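Local atomic coordinates of ABC transporter (Caldanaerobius, PDB entry 4G68), a protein that probably binds xylan-derived oligosaccharides outside the cell and delivers them to an ABC transporter, as the solute-binding component of a sugar uptake system. Residues C[41-46]-C[96-101]; C[192-197]-C[270-275]. All coordinates share one frame; numbering follows the deposited sequence.

Contact 1 (C[41-46]-C[96-101]); sequences LTFWNL and PDIFQT
Thr42 holds its OG1 between the backbone N and the carbonyl carbon (chi1 50°), the rotation that turns the hydroxyl onto the chain at Pro96 and Asp97, while Gln100, with CG anti to its backbone N and the chain extended beyond, reaches Leu46. Strands 41-45 and 98-101 run parallel, their directions differing by 13°. Between them Ile98 is gripped through both of its backbone polar atoms, its N giving to Thr42 O and its O taking Trp44 N, and the pairing continues from Gln100 N to Trp44 O. At the start of the pair the side chains take over. Asp97 OD2 receives Thr42 N at 2.7 Å through its anti lone pair, and Asp97 N in turn donates to Thr42 OG1 at 3.1 Å; the other carboxylate oxygen is bonded to Ser329. At the far end Leu46 N donates to Gln100 OE1 at 2.9 Å, tilted 34° from the amide's carbonyl plane.

Phe43 and Ile98 share one face of the sheet, where Phe43 CD1 lies 3.6 Å from Ile98 CG2 and helix 332-353 covers both. Trp44 occupies the opposite face, its indole lying over the proline: Pro96 CD sits 3.6 Å from the centroid of the six-membered ring, almost on its normal, in a CH-pi contact, and Lys85 adds a cation-pi contact. Side-chain acceptors thus extend the parallel pairing at both ends, beyond the regular backbone bonds, and the buried carboxylate, held by a backbone N-H and a serine hydroxyl, is probably stabilised as the anion.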
ATOM      1  N   LEU C  41     -10.943   1.042 -25.881  1.00 36.25           N
ATOM      2  CA  LEU C  41     -10.819   0.304 -24.636  1.00 32.73           C
ATOM      3  C   LEU C  41     -11.147   1.203 -23.454  1.00 32.85           C
ATOM      4  O   LEU C  41     -10.856   2.426 -23.463  1.00 34.54           O
ATOM      5  CB  LEU C  41      -9.388  -0.240 -24.500  1.00 32.76           C
ATOM      6  CG  LEU C  41      -8.827  -1.131 -25.621  1.00 36.00           C
ATOM      7  CD1 LEU C  41      -7.306  -1.283 -25.485  1.00 36.43           C
ATOM      8  CD2 LEU C  41      -9.503  -2.497 -25.640  1.00 37.24           C
ATOM      9  N   THR C  42     -11.731   0.604 -22.421  1.00 32.02           N
ATOM     10  CA  THR C  42     -11.920   1.302 -21.162  1.00 28.59           C
ATOM     11  C   THR C  42     -10.824   0.891 -20.154  1.00 30.05           C
ATOM     12  O   THR C  42     -10.383  -0.259 -20.117  1.00 26.81           O
ATOM     13  CB  THR C  42     -13.314   1.071 -20.598  1.00 28.60           C
ATOM     14  OG1 THR C  42     -13.598  -0.336 -20.589  1.00 28.28           O
ATOM     15  CG2 THR C  42     -14.345   1.802 -21.503  1.00 30.66           C
ATOM     16  N   PHE C  43     -10.383   1.859 -19.353  1.00 27.31           N
ATOM     17  CA  PHE C  43      -9.317   1.591 -18.378  1.00 27.83           C
ATOM     18  C   PHE C  43      -9.700   2.304 -17.093  1.00 25.44           C
ATOM     19  O   PHE C  43      -9.931   3.517 -17.130  1.00 27.78           O
ATOM     20  CB  PHE C  43      -8.000   2.147 -18.922  1.00 26.48           C
ATOM     21  CG  PHE C  43      -6.872   2.181 -17.921  1.00 26.57           C
ATOM     22  CD1 PHE C  43      -6.549   1.052 -17.141  1.00 27.54           C
ATOM     23  CD2 PHE C  43      -6.108   3.361 -17.772  1.00 26.98           C
ATOM     24  CE1 PHE C  43      -5.510   1.098 -16.234  1.00 25.79           C
ATOM     25  CE2 PHE C  43      -5.062   3.398 -16.860  1.00 26.42           C
ATOM     26  CZ  PHE C  43      -4.757   2.262 -16.108  1.00 25.32           C
ATOM     27  N   TRP C  44      -9.849   1.555 -15.991  1.00 23.21           N
ATOM     28  CA  TRP C  44     -10.105   2.187 -14.701  1.00 24.42           C
ATOM     29  C   TRP C  44      -8.876   2.165 -13.814  1.00 24.65           C
ATOM     30  O   TRP C  44      -8.160   1.167 -13.780  1.00 22.67           O
ATOM     31  CB  TRP C  44     -11.240   1.507 -13.940  1.00 27.45           C
ATOM     32  CG  TRP C  44     -12.607   1.527 -14.640  1.00 29.51           C
ATOM     33  CD1 TRP C  44     -12.966   2.143 -15.842  1.00 29.43           C
ATOM     34  CD2 TRP C  44     -13.843   0.884 -14.158  1.00 30.21           C
ATOM     35  NE1 TRP C  44     -14.309   1.918 -16.142  1.00 28.52           N
ATOM     36  CE2 TRP C  44     -14.891   1.187 -15.164  1.00 30.33           C
ATOM     37  CE3 TRP C  44     -14.170   0.120 -13.040  1.00 29.21           C
ATOM     38  CZ2 TRP C  44     -16.184   0.705 -15.043  1.00 30.77           C
ATOM     39  CZ3 TRP C  44     -15.490  -0.360 -12.927  1.00 32.42           C
ATOM     40  CH2 TRP C  44     -16.472  -0.068 -13.908  1.00 32.13           C
ATOM     41  N   ASN C  45      -8.654   3.257 -13.071  1.00 23.73           N
ATOM     42  CA  ASN C  45      -7.565   3.332 -12.068  1.00 26.25           C
ATOM     43  C   ASN C  45      -7.934   4.291 -10.925  1.00 25.95           C
ATOM     44  O   ASN C  45      -9.005   4.939 -10.971  1.00 24.86           O
ATOM     45  CB  ASN C  45      -6.217   3.695 -12.726  1.00 27.34           C
ATOM     46  CG  ASN C  45      -6.218   5.094 -13.309  1.00 23.01           C
ATOM     47  OD1 ASN C  45      -6.021   6.077 -12.581  1.00 25.93           O
ATOM     48  ND2 ASN C  45      -6.469   5.196 -14.611  1.00 26.72           N
ATOM     49  N   LEU C  46      -7.071   4.367  -9.907  1.00 25.38           N
ATOM     50  CA  LEU C  46      -7.374   5.170  -8.716  1.00 26.19           C
ATOM     51  C   LEU C  46      -6.441   6.381  -8.513  1.00 27.65           C
ATOM     52  O   LEU C  46      -6.472   7.026  -7.434  1.00 24.33           O
ATOM     53  CB  LEU C  46      -7.410   4.310  -7.459  1.00 25.20           C
ATOM     54  CG  LEU C  46      -6.141   3.566  -7.026  1.00 27.28           C
ATOM     55  CD1 LEU C  46      -4.874   4.421  -7.050  1.00 26.77           C
ATOM     56  CD2 LEU C  46      -6.320   2.965  -5.634  1.00 26.07           C
ATOM     57  N   PRO C  96     -14.361  -2.887 -16.959  1.00 23.24           N
ATOM     58  CA  PRO C  96     -13.682  -2.310 -18.099  1.00 24.57           C
ATOM     59  C   PRO C  96     -12.756  -3.320 -18.710  1.00 23.59           C
ATOM     60  O   PRO C  96     -12.531  -4.363 -18.128  1.00 24.64           O
ATOM     61  CB  PRO C  96     -12.835  -1.204 -17.479  1.00 26.48           C
ATOM     62  CG  PRO C  96     -12.443  -1.775 -16.146  1.00 24.54           C
ATOM     63  CD  PRO C  96     -13.714  -2.465 -15.679  1.00 24.16           C
ATOM     64  N   ASP C  97     -12.248  -2.999 -19.893  1.00 24.24           N
ATOM     65  CA  ASP C  97     -11.282  -3.848 -20.590  1.00 26.43           C
ATOM     66  C   ASP C  97     -10.066  -4.039 -19.710  1.00 26.50           C
ATOM     67  O   ASP C  97      -9.603  -5.180 -19.522  1.00 23.52           O
ATOM     68  CB  ASP C  97     -10.843  -3.144 -21.890  1.00 26.15           C
ATOM     69  CG  ASP C  97     -11.961  -3.027 -22.891  1.00 29.65           C
ATOM     70  OD1 ASP C  97     -12.424  -4.101 -23.392  1.00 32.63           O
ATOM     71  OD2 ASP C  97     -12.401  -1.876 -23.136  1.00 26.45           O
ATOM     72  N   ILE C  98      -9.574  -2.912 -19.150  1.00 23.47           N
ATOM     73  CA  ILE C  98      -8.392  -2.918 -18.279  1.00 21.99           C
ATOM     74  C   ILE C  98      -8.693  -2.240 -16.955  1.00 19.78           C
ATOM     75  O   ILE C  98      -9.295  -1.171 -16.931  1.00 22.63           O
ATOM     76  CB  ILE C  98      -7.189  -2.165 -18.891  1.00 21.03           C
ATOM     77  CG1 ILE C  98      -6.888  -2.648 -20.309  1.00 20.90           C
ATOM     78  CG2 ILE C  98      -5.957  -2.405 -18.040  1.00 22.35           C
ATOM     79  CD1 ILE C  98      -6.145  -1.657 -21.152  1.00 21.31           C
ATOM     80  N   PHE C  99      -8.297  -2.873 -15.870  1.00 21.56           N
ATOM     81  CA  PHE C  99      -8.516  -2.316 -14.546  1.00 22.44           C
ATOM     82  C   PHE C  99      -7.328  -2.496 -13.619  1.00 25.19           C
ATOM     83  O   PHE C  99      -6.751  -3.591 -13.554  1.00 24.71           O
ATOM     84  CB  PHE C  99      -9.821  -2.863 -13.905  1.00 23.54           C
ATOM     85  CG  PHE C  99      -9.811  -4.345 -13.579  1.00 26.13           C
ATOM     86  CD1 PHE C  99      -9.435  -4.820 -12.295  1.00 27.41           C
ATOM     87  CD2 PHE C  99     -10.238  -5.263 -14.524  1.00 27.39           C
ATOM     88  CE1 PHE C  99      -9.449  -6.181 -12.006  1.00 29.26           C
ATOM     89  CE2 PHE C  99     -10.263  -6.615 -14.240  1.00 29.16           C
ATOM     90  CZ  PHE C  99      -9.887  -7.076 -12.975  1.00 30.25           C
ATOM     91  N   GLN C 100      -7.011  -1.430 -12.871  1.00 23.23           N
ATOM     92  CA  GLN C 100      -6.009  -1.493 -11.813  1.00 23.13           C
ATOM     93  C   GLN C 100      -6.501  -2.402 -10.700  1.00 23.84           C
ATOM     94  O   GLN C 100      -7.697  -2.447 -10.438  1.00 23.89           O
ATOM     95  CB  GLN C 100      -5.788  -0.082 -11.249  1.00 23.11           C
ATOM     96  CG  GLN C 100      -4.762   0.016 -10.097  1.00 23.64           C
ATOM     97  CD  GLN C 100      -4.433   1.483  -9.714  1.00 24.69           C
ATOM     98  OE1 GLN C 100      -5.033   2.403 -10.242  1.00 22.46           O
ATOM     99  NE2 GLN C 100      -3.500   1.685  -8.770  1.00 23.38           N
ATOM    100  N   THR C 101      -5.608  -3.169 -10.079  1.00 23.30           N
ATOM    101  CA  THR C 101      -6.037  -4.011  -8.941  1.00 21.03           C
ATOM    102  C   THR C 101      -4.873  -4.199  -7.945  1.00 21.91           C
ATOM    103  O   THR C 101      -3.763  -3.642  -8.159  1.00 20.70           O
ATOM    104  CB  THR C 101      -6.588  -5.359  -9.419  1.00 20.23           C
ATOM    105  OG1 THR C 101      -7.419  -5.951  -8.412  1.00 19.93           O
ATOM    106  CG2 THR C 101      -5.435  -6.297  -9.796  1.00 21.79           C
TER

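Contact 2 (C[192-197]-C[270-275]); sequences PFALGE and GKAAMY
Phe193 and Met274 lead the closely packed part of this contact. The methionine comes obliquely over one face of the phenyl ring: Met274 CB stands 4.0 Å from the ring centroid and 17° off the normal, a CH-pi contact displaced toward the rim. Because Met274 CG lies anti to the carbonyl carbon (chi1 -43°) and the chain bends at chi3, the sulfur also returns to the ring, with SD 4.6 Å from the centroid in an oblique Met-aromatic contact. Two backbone bonds fix the pair in a single beta bridge. Met274 N donates to Pro192 O at 2.8 Å, somewhat bent, with 139° at the hydrogen, and Ala194 N donates more directly to Met274 O at 3.0 Å. That same carbonyl receives a CA-H...O contact from Phe193 CA at 3.2 Å. Replacing Phe193 by an alanine would probably leave Met274 CB and SD without their aromatic partner and open a gap facing Leu178 and Ile182.

The alanines pack just as closely, Ala194 CB meeting Ala272 CB at 3.7 Å, and the Tyr275 ring reaches segment 192-197 chiefly by passing Ala194 O at 3.4 Å from its CD1. The looser side lies further back along 270-275, where the exposed Lys271 leads its side chain away toward solvent and neither it nor the partly exposed Gly270 touches 192-197. The positive phi of Gly270 closes a Schellman motif at the end of helix 260-268.

Phe193 and Met274 lie between helix 175-187, which brings Leu178 to both, and strand 144-160, where Leu157 touches both. Tyr275 turns instead to helix 260-268 and, through its hydroxyl, to Asp281, while its backbone pairs with Tyr158 of strand 144-160.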
ATOM      1  N   PRO C 192       2.075  13.906  17.238  1.00 26.56           N
ATOM      2  CA  PRO C 192       3.187  12.989  16.955  1.00 23.85           C
ATOM      3  C   PRO C 192       2.970  12.308  15.620  1.00 22.87           C
ATOM      4  O   PRO C 192       3.882  12.209  14.858  1.00 26.86           O
ATOM      5  CB  PRO C 192       3.057  11.930  18.084  1.00 26.99           C
ATOM      6  CG  PRO C 192       2.493  12.736  19.206  1.00 28.18           C
ATOM      7  CD  PRO C 192       1.448  13.591  18.537  1.00 27.85           C
ATOM      8  N   PHE C 193       1.768  11.790  15.381  1.00 23.31           N
ATOM      9  CA  PHE C 193       1.486  11.128  14.119  1.00 25.74           C
ATOM     10  C   PHE C 193       0.271  11.792  13.470  1.00 27.87           C
ATOM     11  O   PHE C 193      -0.747  12.007  14.147  1.00 26.20           O
ATOM     12  CB  PHE C 193       1.107   9.649  14.333  1.00 24.40           C
ATOM     13  CG  PHE C 193       2.273   8.698  14.436  1.00 23.02           C
ATOM     14  CD1 PHE C 193       2.743   7.976  13.300  1.00 20.71           C
ATOM     15  CD2 PHE C 193       2.866   8.438  15.672  1.00 20.78           C
ATOM     16  CE1 PHE C 193       3.824   7.098  13.431  1.00 16.54           C
ATOM     17  CE2 PHE C 193       3.903   7.511  15.788  1.00 20.86           C
ATOM     18  CZ  PHE C 193       4.364   6.831  14.680  1.00 19.67           C
ATOM     19  N   ALA C 194       0.369  12.086  12.167  1.00 29.35           N
ATOM     20  CA  ALA C 194      -0.810  12.418  11.373  1.00 28.20           C
ATOM     21  C   ALA C 194      -1.419  11.113  10.960  1.00 25.71           C
ATOM     22  O   ALA C 194      -0.826  10.434  10.124  1.00 24.00           O
ATOM     23  CB  ALA C 194      -0.431  13.203  10.122  1.00 30.05           C
ATOM     24  N   LEU C 195      -2.575  10.749  11.531  1.00 20.85           N
ATOM     25  CA  LEU C 195      -3.317   9.550  10.995  1.00 23.50           C
ATOM     26  C   LEU C 195      -4.788   9.861  10.560  1.00 23.77           C
ATOM     27  O   LEU C 195      -5.509  10.529  11.309  1.00 26.68           O
ATOM     28  CB  LEU C 195      -3.236   8.370  11.962  1.00 20.47           C
ATOM     29  CG  LEU C 195      -4.138   7.157  11.724  1.00 20.45           C
ATOM     30  CD1 LEU C 195      -3.774   6.396  10.427  1.00 16.21           C
ATOM     31  CD2 LEU C 195      -4.204   6.220  12.916  1.00 21.00           C
ATOM     32  N   GLY C 196      -5.227   9.374   9.366  1.00 25.72           N
ATOM     33  CA  GLY C 196      -6.636   9.368   9.036  1.00 24.89           C
ATOM     34  C   GLY C 196      -7.219   7.963   9.030  1.00 28.02           C
ATOM     35  O   GLY C 196      -6.932   7.188   8.104  1.00 26.99           O
ATOM     36  N   GLU C 197      -8.048   7.637  10.037  1.00 24.19           N
ATOM     37  CA  GLU C 197      -8.514   6.248  10.255  1.00 24.45           C
ATOM     38  C   GLU C 197      -9.952   5.905   9.734  1.00 23.62           C
ATOM     39  O   GLU C 197     -10.407   4.760   9.824  1.00 24.17           O
ATOM     40  CB  GLU C 197      -8.297   5.841  11.730  1.00 23.98           C
ATOM     41  CG  GLU C 197      -9.049   4.619  12.260  1.00 21.19           C
ATOM     42  CD  GLU C 197      -8.519   3.283  11.699  1.00 23.80           C
ATOM     43  OE1 GLU C 197      -7.567   3.362  10.869  1.00 24.86           O
ATOM     44  OE2 GLU C 197      -9.051   2.181  12.078  1.00 17.40           O
ATOM     45  N   GLY C 270       3.187  20.257   7.490  1.00 27.30           N
ATOM     46  CA  GLY C 270       4.144  20.341   8.615  1.00 31.73           C
ATOM     47  C   GLY C 270       3.468  20.259   9.966  1.00 28.08           C
ATOM     48  O   GLY C 270       3.974  20.766  10.947  1.00 29.33           O
ATOM     49  N   LYS C 271       2.306  19.626  10.030  1.00 29.45           N
ATOM     50  CA  LYS C 271       1.488  19.657  11.254  1.00 29.46           C
ATOM     51  C   LYS C 271       1.588  18.394  12.101  1.00 27.91           C
ATOM     52  O   LYS C 271       0.840  18.225  13.082  1.00 23.54           O
ATOM     53  CB  LYS C 271      -0.000  19.971  10.942  1.00 30.98           C
ATOM     54  CG  LYS C 271      -0.262  21.344  10.321  1.00 32.16           C
ATOM     55  CD  LYS C 271      -1.753  21.507  10.099  1.00 35.08           C
ATOM     56  CE  LYS C 271      -2.107  22.841   9.441  1.00 42.11           C
ATOM     57  NZ  LYS C 271      -2.275  23.872  10.498  1.00 41.86           N
ATOM     58  N   ALA C 272       2.496  17.493  11.733  1.00 27.47           N
ATOM     59  CA  ALA C 272       2.770  16.305  12.596  1.00 26.58           C
ATOM     60  C   ALA C 272       4.215  15.881  12.471  1.00 24.34           C
ATOM     61  O   ALA C 272       4.803  16.037  11.367  1.00 21.45           O
ATOM     62  CB  ALA C 272       1.851  15.149  12.234  1.00 30.67           C
ATOM     63  N   ALA C 273       4.786  15.380  13.590  1.00 20.11           N
ATOM     64  CA  ALA C 273       6.192  14.807  13.615  1.00 22.61           C
ATOM     65  C   ALA C 273       6.405  13.663  12.616  1.00 23.70           C
ATOM     66  O   ALA C 273       7.424  13.691  11.880  1.00 21.82           O
ATOM     67  CB  ALA C 273       6.540  14.288  15.014  1.00 22.56           C
ATOM     68  N   MET C 274       5.468  12.670  12.641  1.00 19.25           N
ATOM     69  CA  MET C 274       5.527  11.393  11.933  1.00 16.70           C
ATOM     70  C   MET C 274       4.242  10.978  11.204  1.00 16.84           C
ATOM     71  O   MET C 274       3.176  11.574  11.384  1.00 15.44           O
ATOM     72  CB  MET C 274       6.010  10.201  12.848  1.00 19.66           C
ATOM     73  CG  MET C 274       7.203  10.494  13.771  1.00 19.36           C
ATOM     74  SD  MET C 274       7.608   9.248  15.030  1.00 14.18           S
ATOM     75  CE  MET C 274       8.606   8.077  14.120  1.00 23.05           C
ATOM     76  N   TYR C 275       4.427  10.062  10.230  1.00 18.47           N
ATOM     77  CA  TYR C 275       3.335   9.384   9.480  1.00 20.77           C
ATOM     78  C   TYR C 275       3.852   8.027   9.209  1.00 23.23           C
ATOM     79  O   TYR C 275       5.043   7.869   8.849  1.00 21.05           O
ATOM     80  CB  TYR C 275       3.221   9.983   8.165  1.00 20.08           C
ATOM     81  CG  TYR C 275       2.140   9.518   7.285  1.00 24.88           C
ATOM     82  CD1 TYR C 275       0.932  10.225   7.209  1.00 24.95           C
ATOM     83  CD2 TYR C 275       2.345   8.434   6.389  1.00 21.46           C
ATOM     84  CE1 TYR C 275      -0.076   9.818   6.350  1.00 24.81           C
ATOM     85  CE2 TYR C 275       1.327   8.037   5.534  1.00 22.50           C
ATOM     86  CZ  TYR C 275       0.124   8.718   5.506  1.00 23.24           C
ATOM     87  OH  TYR C 275      -0.898   8.280   4.652  1.00 19.12           O
TER

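Contact 1 and contact 2 are both buried and lie on opposite sides of the chain's centre, with their own centres 32 Å apart and no direct touch. Both reach the same mixed sheet, in keeping with the two-lobed build of periplasmic-type binding proteins, but they use it differently. The pair 41-46 and 96-101 belongs to a regular parallel part of the sheet, lengthened by polar side chains and covered by helices. By contrast, 192-197 meets strand 274-278 through one bridge, relying on an aromatic, a thioether and alanines, with no side-chain hydrogen bond crossing between its segments.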